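Local coordinates for uncharacterized protein Rv2277c (PDB 5VUG) that is of unknown function but carries a glycerophosphodiester phosphodiesterase domain and probably hydrolyses phosphoric diesters, at residues A148-A158 with G169-D177; W230-R239 with H261-L269. All blocks are in the same frame, centred on the assembly; numbering follows the deposited sequence.

How the interactions relate
Both interactions serve the same barrel, interaction 1 in its strand wall and interaction 2 in the helical layer outside it; both are partly buried. Interaction 1 joins neighbouring parallel strands and the turns that follow them, its centre about 10 Å from the centre of the chain; that of interaction 2 lies about 17 Å out, where helix 232-239 packs on the end of helix 254-263 and the loop leading into strand 267-270. Main-chain hydrogen bonds, bridging waters and an arginine shared with the second subunit dominate the first. The second, with no hydrogen bond between its segments, relies on apolar contacts, one over a tryptophan face, and one long salt bridge. They meet where Glu174 OE1 packs 3.8 Å from Phe238 CE2.

Interaction 1. Residues A148-A158 with G169-D177; sequences AGRSIVYSTNA and GLQVAESRD
Val153 takes part in both backbone hydrogen bonds that join the segments: its N gives to Gln171 O at 2.9 Å, and its O receives Ala173 N at 2.8 Å, both nearly straight. Around this pair the side chains close in. Ile152 CG2 and Tyr154 CD1 touch Ala173 CB, the methyl lying at the ring edge, near its plane, 3.9 Å from CD1. On the face of the sheet that carries Val153, CG2 of that residue meets Leu170 CD1. Further along, Arg176 NH1 donates to Tyr154 OH (3.0 Å), with the hydroxyl in the guanidinium plane and the ring turned 77° from it. The arginine reaches the hydroxyl with CG trans to the backbone N (chi1 -174°) and an extended chain, whose CD runs beside Thr156 CG2. Strand 151-154, helix 158-165 and strand 171-172 form a beta-alpha-beta unit of the TIM barrel; on its other edge, strand 151-154 pairs with strand 121-125. Water extends the pairing at both ends. One molecule donates to Ala148 O and Ser151 O while accepting from Gln171 N (2.9 Å); another accepts from Arg176 N and donates to Ser155 O (2.7 Å). Ser155 OG accepts from Asn157 N in an ST turn, shaping the bend after the strand. The remaining guanidinium nitrogens are held from outside, NH2 by Glu205 and NE by Glu214 of the second subunit, so the group that grips Tyr154 is also part of the dimer interface; Phe216 of that subunit packs on Thr156 and Arg176.

Interaction 2. Residues W230-R239 with H261-L269; sequences WDEASVDCFR and HKIGLDAVL
Ile263, at the C-terminal end of helix 254-263, presses its side chain against the start of helix 232-239, an alpha-helix on the outside of the TIM barrel. Its CB lies 4.1 Å from Glu232 N. From there the chain forks: Ile263 CG2 lies 3.8 Å from Glu232 N, whereas CG1 turns to Val235 CG2. The tip, CD1, ends against the Trp230 backbone, 3.6 Å from Trp230 O, and also touches Trp230 CB. CG1 is flanked by both backbone N and C (chi1 70°), and the extended chi2 carries CD1 toward the Trp230 carbonyl and CB. The helix start that receives it is ordered by a capping box, in which Asp231 OD1 accepts from Ser234 N and Ser234 OG from Asp231 N. Beyond Ile263, Gly264 closes the preceding helix in a Schellman motif, bringing Leu265 round so that its CD2 lies over one face of the Trp230 ring, toward the rim, and 3.6 Å from Val235 CG2. The indole is fixed from elsewhere, NE1 bonding to Phe204 O. Arg239 and Asp266 run antiparallel alongside one another with their planes 90° apart, giving a long salt bridge of charges alone, Arg239 NE to Asp266 OD2 3.8 Å. Asp266 OD2 instead accepts from Val246 N, and Arg239 CD is its nearest arginine atom, at 3.3 Å.

Interaction 1. Residues A148-A158 with G169-D177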
# COMPACT_ATOMS: atom_id res chain seq x y z
N ALA A 148 4.97 28.91 22.90
CA ALA A 148 5.40 27.52 22.71
C ALA A 148 4.42 26.54 23.35
O ALA A 148 4.23 25.44 22.84
CB ALA A 148 6.82 27.32 23.23
N GLY A 149 3.79 26.94 24.46
CA GLY A 149 2.89 26.05 25.17
C GLY A 149 1.59 25.77 24.47
O GLY A 149 0.89 24.83 24.85
N ARG A 150 1.23 26.56 23.46
CA ARG A 150 0.00 26.34 22.71
C ARG A 150 0.26 26.06 21.24
O ARG A 150 -0.68 26.10 20.44
CB ARG A 150 -0.99 27.49 22.89
CG ARG A 150 -0.55 28.83 22.29
CD ARG A 150 -1.62 29.87 22.59
NE ARG A 150 -1.25 31.23 22.20
CZ ARG A 150 -1.73 31.86 21.13
NH1 ARG A 150 -2.59 31.25 20.32
NH2 ARG A 150 -1.35 33.11 20.87
N SER A 151 1.50 25.75 20.87
CA SER A 151 1.87 25.54 19.47
C SER A 151 2.40 24.12 19.26
O SER A 151 3.16 23.60 20.09
CB SER A 151 2.92 26.57 19.01
OG SER A 151 2.42 27.89 19.16
N ILE A 152 1.99 23.51 18.15
CA ILE A 152 2.40 22.15 17.77
C ILE A 152 3.11 22.26 16.42
O ILE A 152 2.52 22.72 15.44
CB ILE A 152 1.18 21.22 17.65
CG1 ILE A 152 0.39 21.17 18.97
CG2 ILE A 152 1.60 19.81 17.18
CD1 ILE A 152 1.16 20.57 20.13
N VAL A 153 4.37 21.83 16.37
CA VAL A 153 5.13 21.85 15.13
C VAL A 153 4.85 20.59 14.33
O VAL A 153 4.99 19.47 14.85
CB VAL A 153 6.63 22.00 15.41
CG1 VAL A 153 7.42 21.91 14.10
CG2 VAL A 153 6.90 23.35 16.12
N TYR A 154 4.48 20.77 13.06
CA TYR A 154 4.19 19.68 12.14
C TYR A 154 5.11 19.77 10.93
O TYR A 154 5.49 20.86 10.50
CB TYR A 154 2.72 19.71 11.65
CG TYR A 154 2.44 18.53 10.75
CD1 TYR A 154 2.15 17.28 11.30
CD2 TYR A 154 2.50 18.64 9.37
CE1 TYR A 154 1.95 16.17 10.51
CE2 TYR A 154 2.29 17.53 8.55
CZ TYR A 154 2.01 16.31 9.12
OH TYR A 154 1.81 15.21 8.31
N SER A 155 5.45 18.61 10.35
CA SER A 155 6.06 18.55 9.03
C SER A 155 5.79 17.19 8.40
O SER A 155 5.70 16.18 9.10
CB SER A 155 7.58 18.79 9.09
OG SER A 155 8.17 18.78 7.79
N THR A 156 5.69 17.16 7.06
CA THR A 156 5.72 15.87 6.38
C THR A 156 7.12 15.25 6.37
O THR A 156 7.25 14.06 6.05
CB THR A 156 5.25 15.99 4.93
OG1 THR A 156 6.11 16.89 4.23
CG2 THR A 156 3.79 16.50 4.84
N ASN A 157 8.16 16.01 6.73
CA ASN A 157 9.55 15.64 6.54
C ASN A 157 10.14 15.24 7.89
O ASN A 157 10.21 16.06 8.81
CB ASN A 157 10.31 16.83 5.95
CG ASN A 157 11.75 16.50 5.59
OD1 ASN A 157 12.42 15.73 6.27
ND2 ASN A 157 12.23 17.11 4.51
N ALA A 158 10.59 13.99 7.99
CA ALA A 158 11.12 13.48 9.25
C ALA A 158 12.33 14.27 9.74
O ALA A 158 12.57 14.36 10.95
CB ALA A 158 11.48 12.00 9.10
N GLY A 169 11.78 23.14 24.63
CA GLY A 169 10.47 23.70 24.85
C GLY A 169 9.47 23.54 23.72
O GLY A 169 8.30 23.89 23.90
N LEU A 170 9.88 23.04 22.56
CA LEU A 170 8.96 22.92 21.43
C LEU A 170 8.13 21.66 21.56
O LEU A 170 8.65 20.58 21.85
CB LEU A 170 9.72 22.88 20.10
CG LEU A 170 10.25 24.18 19.51
CD1 LEU A 170 10.62 23.98 18.05
CD2 LEU A 170 9.23 25.27 19.66
N GLN A 171 6.82 21.80 21.33
CA GLN A 171 5.94 20.65 21.20
C GLN A 171 5.90 20.23 19.74
O GLN A 171 5.66 21.07 18.86
CB GLN A 171 4.52 21.02 21.63
CG GLN A 171 4.39 21.53 23.05
CD GLN A 171 2.93 21.71 23.42
OE1 GLN A 171 2.32 22.75 23.14
NE2 GLN A 171 2.34 20.68 24.01
N VAL A 172 6.12 18.94 19.47
CA VAL A 172 6.29 18.46 18.11
C VAL A 172 5.33 17.31 17.83
O VAL A 172 5.23 16.37 18.62
CB VAL A 172 7.75 18.04 17.85
CG1 VAL A 172 7.95 17.64 16.40
CG2 VAL A 172 8.74 19.16 18.26
N ALA A 173 4.63 17.39 16.70
CA ALA A 173 3.78 16.28 16.28
C ALA A 173 4.62 15.05 15.94
O ALA A 173 5.80 15.15 15.59
CB ALA A 173 2.95 16.67 15.06
N GLU A 174 3.98 13.89 16.04
CA GLU A 174 4.61 12.66 15.56
C GLU A 174 5.03 12.83 14.11
O GLU A 174 4.33 13.47 13.32
CB GLU A 174 3.61 11.51 15.69
CG GLU A 174 4.14 10.22 15.13
CD GLU A 174 3.34 9.02 15.57
OE1 GLU A 174 2.28 8.77 14.96
OE2 GLU A 174 3.78 8.36 16.53
N SER A 175 6.18 12.25 13.75
CA SER A 175 6.61 12.33 12.35
C SER A 175 5.61 11.63 11.44
O SER A 175 4.97 10.64 11.81
CB SER A 175 7.99 11.70 12.18
OG SER A 175 7.90 10.29 12.24
N ARG A 176 5.47 12.16 10.22
CA ARG A 176 4.54 11.55 9.28
C ARG A 176 4.95 10.12 8.95
O ARG A 176 4.10 9.24 8.78
CB ARG A 176 4.40 12.41 8.02
CG ARG A 176 3.35 11.92 7.04
CD ARG A 176 3.13 12.94 5.95
NE ARG A 176 2.06 12.58 5.02
CZ ARG A 176 0.89 13.22 4.95
NH1 ARG A 176 0.62 14.25 5.76
NH2 ARG A 176 -0.01 12.83 4.06
N ASP A 177 6.26 9.85 8.86
CA ASP A 177 6.71 8.48 8.59
C ASP A 177 6.13 7.50 9.60
O ASP A 177 5.68 6.40 9.23
CB ASP A 177 8.24 8.38 8.61
CG ASP A 177 8.90 9.02 7.40
OD1 ASP A 177 8.22 9.26 6.39
OD2 ASP A 177 10.13 9.26 7.47
O HOH W 1 5.68 24.37 20.76
O HOH W 2 7.53 14.27 9.77
O HOH W 3 4.94 15.66 11.82
O HOH W 4 8.07 11.99 8.32
O HOH W 5 6.65 11.29 5.24
O HOH W 6 10.24 11.95 5.98

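Interaction 2. Residues W230-R239 with H261-L269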
# COMPACT_ATOMS: atom_id res chain seq x y z
N TRP A 230 -8.42 6.09 8.57
CA TRP A 230 -8.99 6.36 9.89
C TRP A 230 -10.32 5.64 10.02
O TRP A 230 -11.25 5.90 9.24
CB TRP A 230 -9.20 7.86 10.09
CG TRP A 230 -7.95 8.70 10.22
CD1 TRP A 230 -7.54 9.70 9.38
CD2 TRP A 230 -6.97 8.63 11.27
NE1 TRP A 230 -6.37 10.25 9.84
CE2 TRP A 230 -5.99 9.61 11.00
CE3 TRP A 230 -6.82 7.83 12.41
CZ2 TRP A 230 -4.88 9.81 11.82
CZ3 TRP A 230 -5.71 8.02 13.23
CH2 TRP A 230 -4.75 9.01 12.93
N ASP A 231 -10.40 4.73 10.99
CA ASP A 231 -11.62 4.04 11.37
C ASP A 231 -11.59 3.85 12.88
O ASP A 231 -10.63 4.25 13.55
CB ASP A 231 -11.83 2.74 10.57
CG ASP A 231 -10.63 1.80 10.63
OD1 ASP A 231 -9.91 1.75 11.65
OD2 ASP A 231 -10.42 1.07 9.64
N GLU A 232 -12.65 3.25 13.44
CA GLU A 232 -12.69 3.08 14.88
C GLU A 232 -11.47 2.32 15.38
O GLU A 232 -10.87 2.69 16.39
CB GLU A 232 -13.98 2.38 15.32
CG GLU A 232 -14.25 2.52 16.81
CD GLU A 232 -15.48 1.76 17.28
OE1 GLU A 232 -15.45 1.19 18.39
OE2 GLU A 232 -16.48 1.74 16.52
N ALA A 233 -11.05 1.28 14.65
CA ALA A 233 -9.94 0.46 15.11
C ALA A 233 -8.62 1.23 15.11
O ALA A 233 -7.85 1.14 16.06
CB ALA A 233 -9.82 -0.80 14.26
N SER A 234 -8.35 1.99 14.05
CA SER A 234 -7.08 2.70 14.00
C SER A 234 -7.05 3.88 14.97
O SER A 234 -6.00 4.17 15.55
CB SER A 234 -6.71 3.10 12.57
OG SER A 234 -7.61 4.05 12.04
N VAL A 235 -8.18 4.56 15.17
CA VAL A 235 -8.22 5.61 16.19
C VAL A 235 -7.91 5.03 17.56
O VAL A 235 -7.09 5.57 18.32
CB VAL A 235 -9.57 6.36 16.16
CG1 VAL A 235 -9.68 7.30 17.36
CG2 VAL A 235 -9.72 7.13 14.87
N ASP A 236 -8.55 3.90 17.89
CA ASP A 236 -8.30 3.26 19.18
C ASP A 236 -6.84 2.84 19.32
O ASP A 236 -6.26 2.96 20.41
CB ASP A 236 -9.23 2.06 19.36
CG ASP A 236 -8.86 1.23 20.59
OD1 ASP A 236 -8.04 0.29 20.48
OD2 ASP A 236 -9.39 1.53 21.69
N CYS A 237 -6.24 2.31 18.25
CA CYS A 237 -4.82 1.98 18.29
C CYS A 237 -3.98 3.19 18.67
O CYS A 237 -3.10 3.11 19.54
CB CYS A 237 -4.38 1.39 16.94
SG CYS A 237 -2.61 1.47 16.60
N PHE A 238 -4.24 4.34 18.04
CA PHE A 238 -3.45 5.54 18.33
C PHE A 238 -3.68 6.03 19.76
O PHE A 238 -2.73 6.41 20.45
CB PHE A 238 -3.78 6.66 17.34
CG PHE A 238 -2.99 6.61 16.06
CD1 PHE A 238 -3.15 5.57 15.16
CD2 PHE A 238 -2.08 7.62 15.75
CE1 PHE A 238 -2.42 5.53 13.98
CE2 PHE A 238 -1.35 7.60 14.58
CZ PHE A 238 -1.51 6.55 13.69
N ARG A 239 -4.93 6.01 20.23
CA ARG A 239 -5.30 6.79 21.40
C ARG A 239 -5.39 6.01 22.70
O ARG A 239 -5.28 6.63 23.77
CB ARG A 239 -6.64 7.49 21.16
CG ARG A 239 -6.52 8.65 20.19
CD ARG A 239 -7.61 9.64 20.46
NE ARG A 239 -8.89 9.11 20.03
CZ ARG A 239 -10.04 9.38 20.62
NH1 ARG A 239 -11.17 8.86 20.15
NH2 ARG A 239 -10.06 10.17 21.69
N HIS A 261 -16.52 12.47 13.19
CA HIS A 261 -17.29 12.52 14.42
C HIS A 261 -17.60 11.12 14.95
O HIS A 261 -17.45 10.85 16.14
CB HIS A 261 -18.58 13.29 14.15
CG HIS A 261 -19.28 13.75 15.38
ND1 HIS A 261 -19.93 12.88 16.24
CD2 HIS A 261 -19.43 14.99 15.91
CE1 HIS A 261 -20.45 13.57 17.24
NE2 HIS A 261 -20.16 14.85 17.06
N LYS A 262 -18.03 10.23 14.06
CA LYS A 262 -18.42 8.88 14.47
C LYS A 262 -17.24 8.13 15.07
O LYS A 262 -17.39 7.41 16.07
CB LYS A 262 -18.97 8.11 13.27
CG LYS A 262 -19.32 6.65 13.57
CD LYS A 262 -19.79 5.90 12.32
CE LYS A 262 -18.66 5.69 11.32
NZ LYS A 262 -19.10 4.96 10.07
N ILE A 263 -16.05 8.28 14.48
CA ILE A 263 -14.89 7.54 14.97
C ILE A 263 -14.13 8.28 16.06
O ILE A 263 -13.19 7.71 16.63
CB ILE A 263 -13.96 7.10 13.82
CG1 ILE A 263 -13.25 8.30 13.18
CG2 ILE A 263 -14.76 6.32 12.78
CD1 ILE A 263 -12.37 7.93 11.99
N GLY A 264 -14.51 9.51 16.37
CA GLY A 264 -13.89 10.21 17.49
C GLY A 264 -12.55 10.84 17.22
O GLY A 264 -11.71 10.89 18.13
N LEU A 265 -12.30 11.32 16.00
CA LEU A 265 -11.09 12.11 15.78
C LEU A 265 -11.10 13.34 16.68
O LEU A 265 -12.14 13.98 16.88
CB LEU A 265 -11.01 12.57 14.32
CG LEU A 265 -10.87 11.49 13.25
CD1 LEU A 265 -10.66 12.15 11.88
CD2 LEU A 265 -9.74 10.53 13.57
N ASP A 266 -9.93 13.67 17.22
CA ASP A 266 -9.82 14.83 18.10
C ASP A 266 -10.03 16.13 17.33
O ASP A 266 -10.48 17.13 17.91
CB ASP A 266 -8.46 14.85 18.79
CG ASP A 266 -8.29 13.69 19.73
OD1 ASP A 266 -8.76 13.78 20.89
OD2 ASP A 266 -7.72 12.68 19.31
N ALA A 267 -9.70 16.14 16.04
CA ALA A 267 -9.72 17.37 15.26
C ALA A 267 -9.92 17.04 13.79
O ALA A 267 -9.58 15.94 13.32
CB ALA A 267 -8.39 18.13 15.43
N VAL A 268 -10.47 18.02 13.06
CA VAL A 268 -10.58 17.97 11.61
C VAL A 268 -10.00 19.25 11.02
O VAL A 268 -10.20 20.35 11.56
CB VAL A 268 -12.04 17.78 11.12
CG1 VAL A 268 -12.55 16.40 11.52
CG2 VAL A 268 -12.97 18.88 11.67
N LEU A 269 -9.27 19.10 9.91
CA LEU A 269 -8.57 20.21 9.27
C LEU A 269 -9.39 20.65 8.06
O LEU A 269 -9.52 19.88 7.09
CB LEU A 269 -7.17 19.74 8.86
CG LEU A 269 -6.16 20.77 8.36
CD1 LEU A 269 -6.00 21.93 9.35
CD2 LEU A 269 -4.80 20.09 8.15